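Local coordinates for protein 4-hydroxybutyrate CoA-transferase (Porphyromonas gingivalis, PDB 3D3U) that probably transfers coenzyme A between acyl-CoA thioesters and carboxylates such as acetate and 4-hydroxybutyrate, at residues E16-S21 / V38-A43; V224-E229 / V245-R250; Q123-N128 / M160-G165; K27-H32 / T55-L60; D194-I199 / G218-A223. All blocks are in the same frame, centred on the assembly; numbering follows the deposited sequence.

Contact 1 of 5, residues E16-S21 / V38-A43; sequences EAVVDS and VRFSQA
Val18 sets one methyl group over the flat face of Phe40, and this pairing forms the centre of the contact between the two helices. CG2 of Val18 stands 4.0 Å from the centroid of the Phe40 ring and only 14° off its normal, the geometry of a CH-pi contact, although it is displaced from the ring centre toward the rim on the CZ side. The ring gets there because CG of Phe40 is anti to the backbone N (chi1 -159°), which swings the end of the side chain over to helix 14-21. The same Val18 CG2 also meets Ala43 CB at 3.7 Å, so one methyl is shared by two residues on successive turns of helix 38-46, a ring and a small side chain. The ring edge has a different neighbour: Ser21 OG lies near the Phe40 plane, 4.1 Å from CZ. That hydroxyl donates to Ala17 O at 2.7 Å, approaching from above the carbonyl plane, and Ala17 O also accepts the backbone N-H of Ser21. The short segments cross at -71° with their axes 9.6 Å apart. Both helices lie on the parallel sheet of the N-terminal domain: Phe40 rests on Val121, Val153 and Ile178, while Ala17 touches His176 and Ile178. Arg39, on a different side of its helix, forms salt bridges with Glu155 and Glu182. Across the interface itself cohesion is therefore apolar and dispersive; the buried serine hydroxyl is satisfied within its own helix and can border an aromatic edge without needing a partner from the other helix.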
# COMPACT_ATOMS: atom_id res chain seq x y z
N GLU A 16 -18.43 -21.72 13.05
CA GLU A 16 -19.37 -21.27 14.05
C GLU A 16 -19.43 -19.76 14.03
O GLU A 16 -20.53 -19.15 14.15
CB GLU A 16 -18.99 -21.77 15.41
CG GLU A 16 -18.76 -23.24 15.58
CD GLU A 16 -17.99 -23.49 16.88
OE1 GLU A 16 -16.86 -22.93 17.06
OE2 GLU A 16 -18.54 -24.23 17.77
N ALA A 17 -18.27 -19.14 13.84
CA ALA A 17 -18.25 -17.66 13.64
C ALA A 17 -18.96 -17.09 12.35
O ALA A 17 -19.77 -16.20 12.44
CB ALA A 17 -16.91 -17.10 13.82
N VAL A 18 -18.68 -17.65 11.18
CA VAL A 18 -19.53 -17.38 10.02
C VAL A 18 -21.01 -17.54 10.36
O VAL A 18 -21.84 -16.63 10.18
CB VAL A 18 -19.28 -18.37 8.86
CG1 VAL A 18 -20.32 -18.28 7.84
CG2 VAL A 18 -18.00 -18.12 8.22
N VAL A 19 -21.38 -18.70 10.84
CA VAL A 19 -22.79 -18.80 11.03
C VAL A 19 -23.39 -17.80 11.99
O VAL A 19 -24.43 -17.29 11.67
CB VAL A 19 -23.28 -20.15 11.33
CG1 VAL A 19 -24.76 -20.07 11.56
CG2 VAL A 19 -22.96 -21.03 10.16
N ASP A 20 -22.77 -17.52 13.15
CA ASP A 20 -23.39 -16.65 14.17
C ASP A 20 -23.22 -15.20 13.82
O ASP A 20 -24.02 -14.37 14.16
CB ASP A 20 -22.88 -16.92 15.61
CG ASP A 20 -23.32 -18.36 16.13
OD1 ASP A 20 -24.58 -18.52 16.35
OD2 ASP A 20 -22.53 -19.40 16.27
N SER A 21 -22.17 -14.88 13.11
CA SER A 21 -21.96 -13.49 12.87
C SER A 21 -22.59 -13.07 11.55
O SER A 21 -22.66 -11.90 11.32
CB SER A 21 -20.48 -13.21 12.80
OG SER A 21 -19.99 -13.67 11.53
N VAL A 38 -8.53 -15.58 4.98
CA VAL A 38 -8.88 -16.59 4.06
C VAL A 38 -9.56 -17.75 4.78
O VAL A 38 -10.46 -18.36 4.19
CB VAL A 38 -7.62 -16.96 3.25
CG1 VAL A 38 -6.42 -16.90 4.15
CG2 VAL A 38 -7.77 -18.33 2.60
N ARG A 39 -9.23 -18.04 6.04
CA ARG A 39 -9.97 -19.15 6.79
C ARG A 39 -11.44 -18.93 6.90
O ARG A 39 -12.26 -19.82 6.70
CB ARG A 39 -9.45 -19.30 8.19
CG ARG A 39 -8.48 -20.45 8.23
CD ARG A 39 -7.19 -20.18 7.57
NE ARG A 39 -6.69 -18.81 7.75
CZ ARG A 39 -5.55 -18.44 7.17
NH1 ARG A 39 -5.09 -17.19 7.27
NH2 ARG A 39 -4.87 -19.34 6.45
N PHE A 40 -11.74 -17.69 7.24
CA PHE A 40 -13.04 -17.20 7.21
C PHE A 40 -13.62 -17.22 5.82
O PHE A 40 -14.80 -17.59 5.67
CB PHE A 40 -13.05 -15.80 7.69
CG PHE A 40 -14.40 -15.34 8.18
CD1 PHE A 40 -15.32 -14.76 7.33
CD2 PHE A 40 -14.76 -15.50 9.49
CE1 PHE A 40 -16.55 -14.31 7.78
CE2 PHE A 40 -15.98 -15.08 9.90
CZ PHE A 40 -16.88 -14.44 9.01
N SER A 41 -12.89 -16.85 4.76
CA SER A 41 -13.46 -17.00 3.39
C SER A 41 -13.82 -18.48 3.07
O SER A 41 -14.93 -18.84 2.58
CB SER A 41 -12.52 -16.40 2.35
OG SER A 41 -12.98 -16.61 1.00
N GLN A 42 -12.87 -19.33 3.46
CA GLN A 42 -12.95 -20.84 3.34
C GLN A 42 -14.25 -21.18 4.10
O GLN A 42 -15.14 -21.78 3.50
CB GLN A 42 -11.65 -21.54 3.91
CG GLN A 42 -10.99 -22.70 3.14
CD GLN A 42 -9.72 -22.20 2.31
OE1 GLN A 42 -8.70 -21.76 2.94
NE2 GLN A 42 -9.79 -22.28 0.90
N ALA A 43 -14.42 -20.74 5.35
CA ALA A 43 -15.69 -21.12 6.06
C ALA A 43 -16.98 -20.59 5.45
O ALA A 43 -18.00 -21.20 5.59
CB ALA A 43 -15.64 -20.87 7.61

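Contact 2 of 5, residues V224-E229 / V245-R250; sequences VLRALE and VMRMIR
Leu225 and Met248 mark the nearest approach of the backbones, their CA atoms 7.5 Å apart, a gap bridged by side chains; 245-250 is helical, while the chain from Arg226 to Glu229 makes a type I turn. Leu225 CB touches Met248 CE at 3.8 Å. Met248 reaches it with CG anti to its carbonyl carbon and a bend at chi2 (-80°) that brings the thioether across to Leu225, where CE also sits at the edge of the Arg247 guanidinium, in its plane.

Next to this apolar pair two arginines stack. The guanidinium of Arg226 lies flat on that of Arg247, centres 3.3 Å apart and planes 15° from parallel, each CZ over the other's centre; the Arg247 chain, bent at chi2 and chi3, brings its group round to the stacking position. Glu229, brought back by the turn, closes on the edge of Arg226: NH1 of Arg226 donates to OE1 of Glu229 at 3.0 Å with an N-H...O angle of 163°, nearly in the guanidinium plane. The same OE1 is 4.1 Å from Arg247 NE but well out of that guanidinium plane, so the attraction there is of charge alone. Arg247 NH2 has a further, long and weak ion pair with Asp222.

Stacking by their faces keeps the edges of the two cations available to acceptors, as Glu229 is for Arg226, and the nearby carboxylates of Glu229 and Asp222 probably offset the two like charges enough to make the pairing tolerable at this partly exposed edge.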
# COMPACT_ATOMS: atom_id res chain seq x y z
N VAL A 224 15.24 1.29 -7.44
CA VAL A 224 15.59 2.59 -6.90
C VAL A 224 16.45 2.35 -5.73
O VAL A 224 17.45 3.04 -5.56
CB VAL A 224 14.46 3.32 -6.28
CG1 VAL A 224 14.94 4.70 -5.84
CG2 VAL A 224 13.33 3.41 -7.19
N LEU A 225 16.05 1.42 -4.87
CA LEU A 225 16.79 1.12 -3.69
C LEU A 225 18.15 0.52 -4.05
O LEU A 225 19.10 0.81 -3.38
CB LEU A 225 16.02 0.13 -2.89
CG LEU A 225 15.16 0.45 -1.69
CD1 LEU A 225 14.74 1.91 -1.81
CD2 LEU A 225 14.08 -0.61 -1.87
N ARG A 226 18.25 -0.27 -5.13
CA ARG A 226 19.57 -0.69 -5.66
C ARG A 226 20.43 0.52 -5.97
O ARG A 226 21.56 0.59 -5.49
CB ARG A 226 19.51 -1.64 -6.84
CG ARG A 226 19.37 -3.15 -6.50
CD ARG A 226 20.25 -3.71 -5.33
NE ARG A 226 19.76 -5.06 -5.04
CZ ARG A 226 20.17 -5.95 -4.09
NH1 ARG A 226 21.13 -5.69 -3.19
NH2 ARG A 226 19.58 -7.14 -4.07
N ALA A 227 19.91 1.51 -6.70
CA ALA A 227 20.67 2.76 -7.02
C ALA A 227 21.09 3.54 -5.76
O ALA A 227 21.88 4.47 -5.82
CB ALA A 227 19.84 3.67 -7.98
N LEU A 228 20.55 3.23 -4.59
CA LEU A 228 20.80 4.17 -3.44
C LEU A 228 21.82 3.57 -2.44
O LEU A 228 21.92 4.03 -1.28
CB LEU A 228 19.46 4.54 -2.76
CG LEU A 228 18.46 5.36 -3.59
CD1 LEU A 228 17.06 4.96 -3.34
CD2 LEU A 228 18.57 6.88 -3.45
N GLU A 229 22.50 2.51 -2.87
CA GLU A 229 23.41 1.84 -1.97
C GLU A 229 24.62 2.72 -1.57
O GLU A 229 25.21 2.49 -0.52
CB GLU A 229 23.81 0.41 -2.47
CG GLU A 229 22.63 -0.52 -2.80
CD GLU A 229 22.99 -1.99 -2.79
OE1 GLU A 229 22.07 -2.88 -2.83
OE2 GLU A 229 24.20 -2.27 -2.69
N VAL A 245 13.18 -2.86 1.40
CA VAL A 245 13.36 -2.04 2.60
C VAL A 245 14.18 -2.72 3.69
O VAL A 245 14.96 -2.01 4.39
CB VAL A 245 12.00 -1.58 3.16
CG1 VAL A 245 12.15 -0.70 4.45
CG2 VAL A 245 11.35 -0.76 2.09
N MET A 246 13.98 -4.04 3.86
CA MET A 246 14.68 -4.85 4.86
C MET A 246 16.15 -4.82 4.62
O MET A 246 16.99 -4.61 5.51
CB MET A 246 14.14 -6.29 4.86
CG MET A 246 14.84 -7.29 5.86
SD MET A 246 13.97 -8.83 5.79
CE MET A 246 14.27 -9.33 4.08
N ARG A 247 16.41 -4.99 3.36
CA ARG A 247 17.69 -5.10 2.80
C ARG A 247 18.52 -3.80 3.12
O ARG A 247 19.72 -3.81 3.48
CB ARG A 247 17.47 -5.29 1.27
CG ARG A 247 18.42 -6.29 0.63
CD ARG A 247 19.27 -5.75 -0.57
NE ARG A 247 18.65 -4.66 -1.35
CZ ARG A 247 17.70 -4.86 -2.22
NH1 ARG A 247 17.28 -6.11 -2.41
NH2 ARG A 247 17.17 -3.85 -2.88
N MET A 248 17.88 -2.65 2.96
CA MET A 248 18.62 -1.48 3.12
C MET A 248 18.67 -1.13 4.58
O MET A 248 19.62 -0.48 5.03
CB MET A 248 17.89 -0.41 2.40
CG MET A 248 17.75 -0.69 1.01
SD MET A 248 19.27 -0.29 0.12
CE MET A 248 18.96 -1.57 -1.22
N ILE A 249 17.64 -1.50 5.34
CA ILE A 249 17.70 -1.25 6.75
C ILE A 249 18.88 -2.05 7.18
O ILE A 249 19.78 -1.51 7.78
CB ILE A 249 16.45 -1.68 7.46
CG1 ILE A 249 15.31 -0.78 7.02
CG2 ILE A 249 16.75 -1.67 9.01
CD1 ILE A 249 13.94 -1.19 7.49
N ARG A 250 18.89 -3.32 6.78
CA ARG A 250 20.01 -4.22 6.97
C ARG A 250 21.40 -3.64 6.62
O ARG A 250 22.30 -3.72 7.41
CB ARG A 250 19.79 -5.49 6.17
CG ARG A 250 19.95 -6.68 6.97
CD ARG A 250 18.68 -7.14 7.56
NE ARG A 250 18.18 -8.30 6.86
CZ ARG A 250 17.68 -9.39 7.46
NH1 ARG A 250 17.62 -9.47 8.81
NH2 ARG A 250 17.24 -10.39 6.69

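Contact 3 of 5, residues Q123-N128 / M160-G165; sequences QVSTPN and MPFIGG
Met160 lies alongside the end of strand 119-125, its side chain running from Ser125 back to Gln123. CB touches Val124 O and Ser125 CA, both at 3.6 Å. CG, anti to the backbone N (chi1 179°), lies 3.8 Å from Ser125 N. Bends at chi2 and chi3 then turn the chain at SD, and CE ends 3.7 Å from Gln123 O and 3.8 Å from Gln123 CG. Further along the segment, Phe162 takes over: its CD2 faces Ser125 OG at 3.5 Å, with the hydroxyl oxygen at the ring edge, near its plane. That hydroxyl donates to Thr126 O at 3.0 Å, coming from well above the carbonyl plane. Asn128 adds a looser flank, its ND2 4.1 Å from Phe162 CZ, while its OD1 accepts from Glu130 N.

Val124 is paired through its backbone with Asn157 of the adjacent strand, whereas Gly164 pairs with Cys289; residues 160-165 thus carry the chain from the parallel N-terminal sheet to the edge of the mixed one. The joint is made by van der Waals contacts, with a flexible thioether moulded to a polar backbone and a serine whose hydrogen bond stays within its own segment.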
# COMPACT_ATOMS: atom_id res chain seq x y z
N GLN A 123 -7.38 -10.34 10.40
CA GLN A 123 -6.47 -11.40 10.84
C GLN A 123 -5.44 -10.84 11.81
O GLN A 123 -4.50 -10.37 11.34
CB GLN A 123 -5.79 -12.02 9.60
CG GLN A 123 -4.75 -13.02 9.93
CD GLN A 123 -4.28 -13.78 8.71
OE1 GLN A 123 -4.24 -13.26 7.60
NE2 GLN A 123 -3.87 -15.01 8.92
N VAL A 124 -5.54 -10.89 13.12
CA VAL A 124 -4.40 -10.38 13.92
C VAL A 124 -3.45 -11.42 14.40
O VAL A 124 -3.60 -12.61 14.07
CB VAL A 124 -4.90 -9.75 15.16
CG1 VAL A 124 -5.71 -8.53 14.75
CG2 VAL A 124 -5.84 -10.78 15.92
N SER A 125 -2.54 -10.97 15.26
CA SER A 125 -1.48 -11.80 15.85
C SER A 125 -1.80 -12.24 17.29
O SER A 125 -2.77 -11.77 17.93
CB SER A 125 -0.26 -10.95 16.00
OG SER A 125 -0.27 -10.44 17.35
N THR A 126 -0.94 -13.11 17.86
CA THR A 126 -1.17 -13.49 19.26
C THR A 126 -0.98 -12.29 20.19
O THR A 126 0.01 -11.56 20.07
CB THR A 126 -0.29 -14.64 19.68
OG1 THR A 126 1.01 -14.52 19.09
CG2 THR A 126 -0.82 -15.93 19.09
N PRO A 127 -1.92 -12.11 21.14
CA PRO A 127 -1.89 -11.00 22.11
C PRO A 127 -0.78 -11.19 23.06
O PRO A 127 -0.20 -12.25 23.16
CB PRO A 127 -3.17 -11.17 22.93
CG PRO A 127 -3.54 -12.63 22.81
CD PRO A 127 -3.03 -13.05 21.40
N ASN A 128 -0.49 -10.11 23.76
CA ASN A 128 0.77 -9.98 24.46
C ASN A 128 0.33 -10.04 25.91
O ASN A 128 -0.81 -10.36 26.18
CB ASN A 128 1.42 -8.63 24.11
CG ASN A 128 0.70 -7.49 24.78
OD1 ASN A 128 0.03 -7.68 25.78
ND2 ASN A 128 0.85 -6.30 24.26
N MET A 160 1.15 -14.63 12.54
CA MET A 160 1.08 -13.16 12.21
C MET A 160 2.10 -12.45 13.08
O MET A 160 2.03 -12.61 14.28
CB MET A 160 -0.31 -12.54 12.50
CG MET A 160 -0.37 -11.04 12.19
SD MET A 160 -0.03 -10.64 10.40
CE MET A 160 -1.43 -11.28 9.56
N PRO A 161 3.04 -11.71 12.51
CA PRO A 161 4.00 -10.91 13.28
C PRO A 161 3.38 -9.78 14.11
O PRO A 161 2.32 -9.27 13.80
CB PRO A 161 4.87 -10.26 12.18
CG PRO A 161 4.18 -10.41 11.01
CD PRO A 161 3.31 -11.59 11.07
N PHE A 162 4.11 -9.36 15.11
CA PHE A 162 3.65 -8.36 15.99
C PHE A 162 4.45 -7.16 15.67
O PHE A 162 5.66 -7.18 15.88
CB PHE A 162 3.94 -8.75 17.45
CG PHE A 162 3.20 -7.90 18.48
CD1 PHE A 162 3.72 -6.67 18.92
CD2 PHE A 162 1.98 -8.31 18.98
CE1 PHE A 162 3.05 -5.88 19.84
CE2 PHE A 162 1.31 -7.51 19.91
CZ PHE A 162 1.87 -6.30 20.33
N ILE A 163 3.74 -6.11 15.27
CA ILE A 163 4.30 -4.83 14.90
C ILE A 163 3.49 -3.71 15.56
O ILE A 163 2.23 -3.78 15.71
CB ILE A 163 4.14 -4.71 13.39
CG1 ILE A 163 4.69 -5.95 12.71
CG2 ILE A 163 4.70 -3.38 12.85
CD1 ILE A 163 4.64 -5.74 11.30
N GLY A 164 4.19 -2.63 15.88
CA GLY A 164 3.70 -1.67 16.86
C GLY A 164 3.30 -0.45 16.12
O GLY A 164 2.95 -0.57 14.97
N GLY A 165 3.41 0.71 16.75
CA GLY A 165 2.74 1.89 16.26
C GLY A 165 1.26 1.82 16.64
O GLY A 165 0.88 1.14 17.59

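Contact 4 of 5, residues K27-H32 / T55-L60; sequences KVVFGH and TVFHML
Val56 and Phe30 form the apolar centre: CG2 of Val56 sits squarely over the face of the Phe30 ring, 3.9 Å from its centroid and 1° off the normal, a CH-pi contact. The methyl is delivered by CG2 being anti to the backbone N of Val56. Val28 joins on the same face of the sheet, its CG2 3.7 Å from Val56 CB. On the other face Val29 and Phe57 run alongside each other, and Val29 CG2 meets the Phe57 ring at its edge, 4.2 Å from CD1.

Between the two faces runs the parallel ladder. Val28 N donates to Thr55 O at 2.8 Å, Phe57 N to Val28 O at 2.9 Å and Phe30 N to Phe57 O at 3.0 Å, so Val28 is held from both its N-H and its carbonyl. The short strand axes are 4.6 Å apart and twisted by -27°. Strands 27-30 and 54-57 are the two strands of a beta-alpha-beta crossover through helix 38-46, in the Rossmann-like sheet of the N-terminal domain, where 119-125 flanks 27-30 on its other side.

Toward the C-terminal ends of the strands imidazoles and backbone polar atoms come in: Phe30 O is hydrogen-bonded to Tyr141 OH and His32 O to Ser138 OG. The Phe30 and His58 rings are nearly parallel, 5° apart, but slid so far that they barely overlap. His32 CD2 lies 3.6 Å from Leu60 CB, with Leu60 N at the edge of the imidazole. At the opposite end Lys27 and Thr55 lie side by side.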
# COMPACT_ATOMS: atom_id res chain seq x y z
N LYS A 27 -23.55 -6.69 5.84
CA LYS A 27 -22.37 -6.34 5.09
C LYS A 27 -21.10 -6.53 5.90
O LYS A 27 -21.06 -6.18 7.06
CB LYS A 27 -22.43 -4.87 4.82
CG LYS A 27 -23.73 -4.52 4.24
CD LYS A 27 -24.21 -3.17 4.72
CE LYS A 27 -24.83 -2.38 3.54
NZ LYS A 27 -25.83 -3.15 2.75
N VAL A 28 -20.01 -6.99 5.28
CA VAL A 28 -18.85 -7.36 6.04
C VAL A 28 -17.72 -6.74 5.35
O VAL A 28 -17.85 -6.49 4.15
CB VAL A 28 -18.73 -8.92 6.09
CG1 VAL A 28 -20.02 -9.56 5.65
CG2 VAL A 28 -17.61 -9.47 5.35
N VAL A 29 -16.61 -6.50 6.05
CA VAL A 29 -15.39 -5.94 5.43
C VAL A 29 -14.24 -6.87 5.80
O VAL A 29 -14.12 -7.28 6.96
CB VAL A 29 -15.10 -4.42 5.97
CG1 VAL A 29 -13.68 -3.95 5.65
CG2 VAL A 29 -16.09 -3.35 5.45
N PHE A 30 -13.36 -7.23 4.86
CA PHE A 30 -12.20 -8.10 5.26
C PHE A 30 -10.96 -7.31 5.32
O PHE A 30 -10.77 -6.43 4.50
CB PHE A 30 -11.91 -9.14 4.21
CG PHE A 30 -12.95 -10.26 4.11
CD1 PHE A 30 -12.83 -11.23 3.06
CD2 PHE A 30 -13.99 -10.38 5.04
CE1 PHE A 30 -13.70 -12.25 2.91
CE2 PHE A 30 -14.86 -11.44 4.93
CZ PHE A 30 -14.73 -12.38 3.84
N GLY A 31 -10.07 -7.59 6.27
CA GLY A 31 -8.78 -6.79 6.42
C GLY A 31 -7.99 -7.13 5.19
O GLY A 31 -8.35 -8.13 4.48
N HIS A 32 -6.97 -6.36 4.82
CA HIS A 32 -6.52 -6.72 3.44
C HIS A 32 -5.11 -7.11 3.25
O HIS A 32 -4.43 -7.10 4.19
CB HIS A 32 -7.03 -5.78 2.31
CG HIS A 32 -6.10 -4.65 2.03
ND1 HIS A 32 -5.38 -4.03 3.04
CD2 HIS A 32 -5.73 -4.06 0.86
CE1 HIS A 32 -4.62 -3.09 2.49
NE2 HIS A 32 -4.80 -3.10 1.17
N THR A 55 -22.99 -8.90 1.76
CA THR A 55 -22.14 -8.10 0.91
C THR A 55 -20.76 -8.10 1.49
O THR A 55 -20.62 -7.81 2.68
CB THR A 55 -22.59 -6.65 0.98
OG1 THR A 55 -23.90 -6.60 0.51
CG2 THR A 55 -21.90 -5.83 -0.05
N VAL A 56 -19.72 -8.34 0.68
CA VAL A 56 -18.38 -8.08 1.26
C VAL A 56 -17.60 -6.97 0.62
O VAL A 56 -17.64 -6.80 -0.60
CB VAL A 56 -17.55 -9.36 1.66
CG1 VAL A 56 -17.77 -10.39 0.66
CG2 VAL A 56 -16.08 -9.04 1.75
N PHE A 57 -16.97 -6.16 1.45
CA PHE A 57 -16.07 -5.17 0.89
C PHE A 57 -14.62 -5.49 1.22
O PHE A 57 -14.27 -5.95 2.34
CB PHE A 57 -16.43 -3.69 1.21
CG PHE A 57 -15.32 -2.74 0.83
CD1 PHE A 57 -14.34 -2.38 1.76
CD2 PHE A 57 -15.17 -2.34 -0.52
CE1 PHE A 57 -13.22 -1.54 1.39
CE2 PHE A 57 -14.07 -1.53 -0.91
CZ PHE A 57 -13.07 -1.13 0.08
N HIS A 58 -13.79 -5.30 0.22
CA HIS A 58 -12.32 -5.38 0.38
C HIS A 58 -11.55 -4.89 -0.89
O HIS A 58 -12.16 -4.32 -1.82
CB HIS A 58 -11.83 -6.77 0.86
CG HIS A 58 -11.91 -7.84 -0.18
ND1 HIS A 58 -12.83 -8.87 -0.13
CD2 HIS A 58 -11.19 -8.03 -1.31
CE1 HIS A 58 -12.66 -9.67 -1.18
NE2 HIS A 58 -11.67 -9.18 -1.92
N MET A 59 -10.23 -5.10 -0.89
CA MET A 59 -9.30 -4.52 -1.87
C MET A 59 -8.34 -5.61 -2.21
O MET A 59 -8.76 -6.52 -2.82
CB MET A 59 -8.63 -3.27 -1.32
CG MET A 59 -9.57 -2.10 -1.34
SD MET A 59 -8.90 -0.67 -0.47
CE MET A 59 -9.31 0.48 -1.83
N LEU A 60 -7.07 -5.57 -1.81
CA LEU A 60 -6.15 -6.70 -2.05
C LEU A 60 -6.47 -7.85 -1.20
O LEU A 60 -6.43 -7.74 -0.00
CB LEU A 60 -4.70 -6.34 -1.71
CG LEU A 60 -4.03 -5.41 -2.69
CD1 LEU A 60 -3.44 -6.23 -3.70
CD2 LEU A 60 -5.11 -4.61 -3.31

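Contact 5 of 5, residues D194-I199 / G218-A223; sequences DLELRI and GGIPDA
Glu196 supplies the one flat side-chain group that bears on this contact, a carboxylate set against the backbone of Gly219. Gly219 CA lies well out of the carboxylate plane and to the OE1 side: it is 3.2 Å from Glu196 OE1 but 4.1 Å from Glu196 OE2. Over the same face, on the OE2 side, lies Ile220 CD1, 4.2 Å from Glu196 OE2. The carboxylate arrives on an extended chain (chi2 177°) with CG anti to the carbonyl carbon, and the lack of a side chain at Gly219 lets it close on the main chain. No N-H of 218-223 bonds to it; its position by the first turn of helix 219-226 would nevertheless be electrostatically favourable, as that end of a helix is probably positive.

One turn further on, Ala223 CB fits against helix 194-204, 3.4 Å from both Glu196 O and Leu197 CD1. Leu197 begins by pointing away from the partner helix, and its end curls back to reach this methyl. The approach is close here: the CA atoms of Leu197 and Ala223 are 4.9 Å apart, and the short axes pass at 8.0 Å with a crossing angle of -51°. Ile199 CD1 and Ile220 CG1 meet more loosely, at 4.3 Å, and both residues also touch Ala356 of strand 352-356.

Both helices thus pack on this strand of the mixed sheet, apparently from the same face, and are joined in the chain through strand 212-215. A helix-strand-helix succession of this kind, with a glycine-bearing turn between strand and helix, is consistent with a Rossmann-like alpha/beta fold.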
# COMPACT_ATOMS: atom_id res chain seq x y z
N ASP A 194 17.16 -5.17 -16.45
CA ASP A 194 17.80 -4.23 -17.38
C ASP A 194 17.22 -2.75 -17.31
O ASP A 194 17.67 -1.94 -16.49
CB ASP A 194 17.64 -4.83 -18.79
CG ASP A 194 16.11 -5.12 -19.17
OD1 ASP A 194 15.60 -4.62 -20.25
OD2 ASP A 194 15.35 -5.84 -18.42
N LEU A 195 16.20 -2.44 -18.15
CA LEU A 195 15.58 -1.10 -18.27
C LEU A 195 15.41 -0.58 -16.91
O LEU A 195 15.92 0.49 -16.57
CB LEU A 195 14.17 -1.14 -18.90
CG LEU A 195 13.95 -0.96 -20.41
CD1 LEU A 195 14.39 -2.22 -21.15
CD2 LEU A 195 12.45 -0.57 -20.84
N GLU A 196 14.72 -1.37 -16.11
CA GLU A 196 14.26 -0.89 -14.83
C GLU A 196 15.33 -0.26 -13.94
O GLU A 196 15.15 0.79 -13.34
CB GLU A 196 13.57 -2.01 -14.11
CG GLU A 196 12.18 -2.12 -14.66
CD GLU A 196 11.41 -3.25 -14.08
OE1 GLU A 196 12.05 -4.04 -13.33
OE2 GLU A 196 10.17 -3.31 -14.38
N LEU A 197 16.47 -0.94 -13.91
CA LEU A 197 17.65 -0.50 -13.23
C LEU A 197 18.10 0.86 -13.68
O LEU A 197 18.37 1.69 -12.84
CB LEU A 197 18.73 -1.55 -13.45
CG LEU A 197 19.11 -2.20 -12.11
CD1 LEU A 197 17.95 -2.26 -11.02
CD2 LEU A 197 19.73 -3.57 -12.32
N ARG A 198 18.20 1.11 -14.98
CA ARG A 198 18.59 2.47 -15.40
C ARG A 198 17.57 3.44 -14.84
O ARG A 198 17.96 4.53 -14.40
CB ARG A 198 18.76 2.62 -16.92
CG ARG A 198 20.17 2.25 -17.40
CD ARG A 198 20.14 1.30 -18.63
NE ARG A 198 19.86 2.00 -19.91
CZ ARG A 198 19.43 1.45 -21.09
NH1 ARG A 198 19.19 0.13 -21.20
NH2 ARG A 198 19.23 2.26 -22.14
N ILE A 199 16.28 3.06 -14.79
CA ILE A 199 15.27 3.98 -14.24
C ILE A 199 15.70 4.33 -12.83
O ILE A 199 15.97 5.50 -12.53
CB ILE A 199 13.77 3.43 -14.37
CG1 ILE A 199 13.44 3.00 -15.80
CG2 ILE A 199 12.70 4.46 -13.97
CD1 ILE A 199 12.04 2.49 -15.91
N GLY A 218 7.96 -3.50 -6.62
CA GLY A 218 8.06 -3.79 -8.03
C GLY A 218 9.44 -3.49 -8.56
O GLY A 218 10.19 -2.76 -7.94
N GLY A 219 9.76 -4.06 -9.69
CA GLY A 219 10.95 -3.64 -10.40
C GLY A 219 11.46 -2.21 -10.11
O GLY A 219 12.61 -2.05 -9.58
N ILE A 220 10.65 -1.18 -10.45
CA ILE A 220 11.12 0.20 -10.28
C ILE A 220 11.62 0.48 -8.82
O ILE A 220 12.83 0.84 -8.63
CB ILE A 220 10.11 1.21 -10.80
CG1 ILE A 220 10.13 1.22 -12.33
CG2 ILE A 220 10.46 2.57 -10.35
CD1 ILE A 220 8.87 0.49 -13.00
N PRO A 221 10.75 0.32 -7.81
CA PRO A 221 11.16 0.43 -6.40
C PRO A 221 12.42 -0.33 -5.99
O PRO A 221 13.32 0.25 -5.33
CB PRO A 221 9.94 -0.06 -5.65
CG PRO A 221 8.83 0.52 -6.45
CD PRO A 221 9.27 0.15 -7.91
N ASP A 222 12.51 -1.59 -6.37
CA ASP A 222 13.67 -2.36 -6.02
C ASP A 222 14.83 -1.86 -6.80
O ASP A 222 15.94 -2.00 -6.36
CB ASP A 222 13.48 -3.83 -6.31
CG ASP A 222 14.59 -4.68 -5.78
OD1 ASP A 222 14.58 -5.06 -4.58
OD2 ASP A 222 15.55 -5.03 -6.51
N ALA A 223 14.60 -1.27 -7.96
CA ALA A 223 15.70 -0.69 -8.74
C ALA A 223 16.20 0.51 -7.99
O ALA A 223 17.44 0.70 -7.89
CB ALA A 223 15.29 -0.28 -10.15

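Overall arrangement
Contacts 1, 3 and 4 belong to the N-terminal half and contacts 2 and 5 lie across the chain's centre from contacts 1 and 4. Contact 4 builds the parallel sheet itself, contact 1 packs helices onto it, and the two meet where Phe40 touches Phe30; contact 3 starts from the same sheet and leads toward the mixed one. Contacts 1 and 3 are buried and rely on apolar or backbone packing, whereas contact 4, partly buried, is the only one with hydrogen bonds across its segments. Contacts 2 and 5 are partly buried, share helix 219-226, and bring charged groups into the interface; Asp222 and Arg247 link them by a long, weak ion pair.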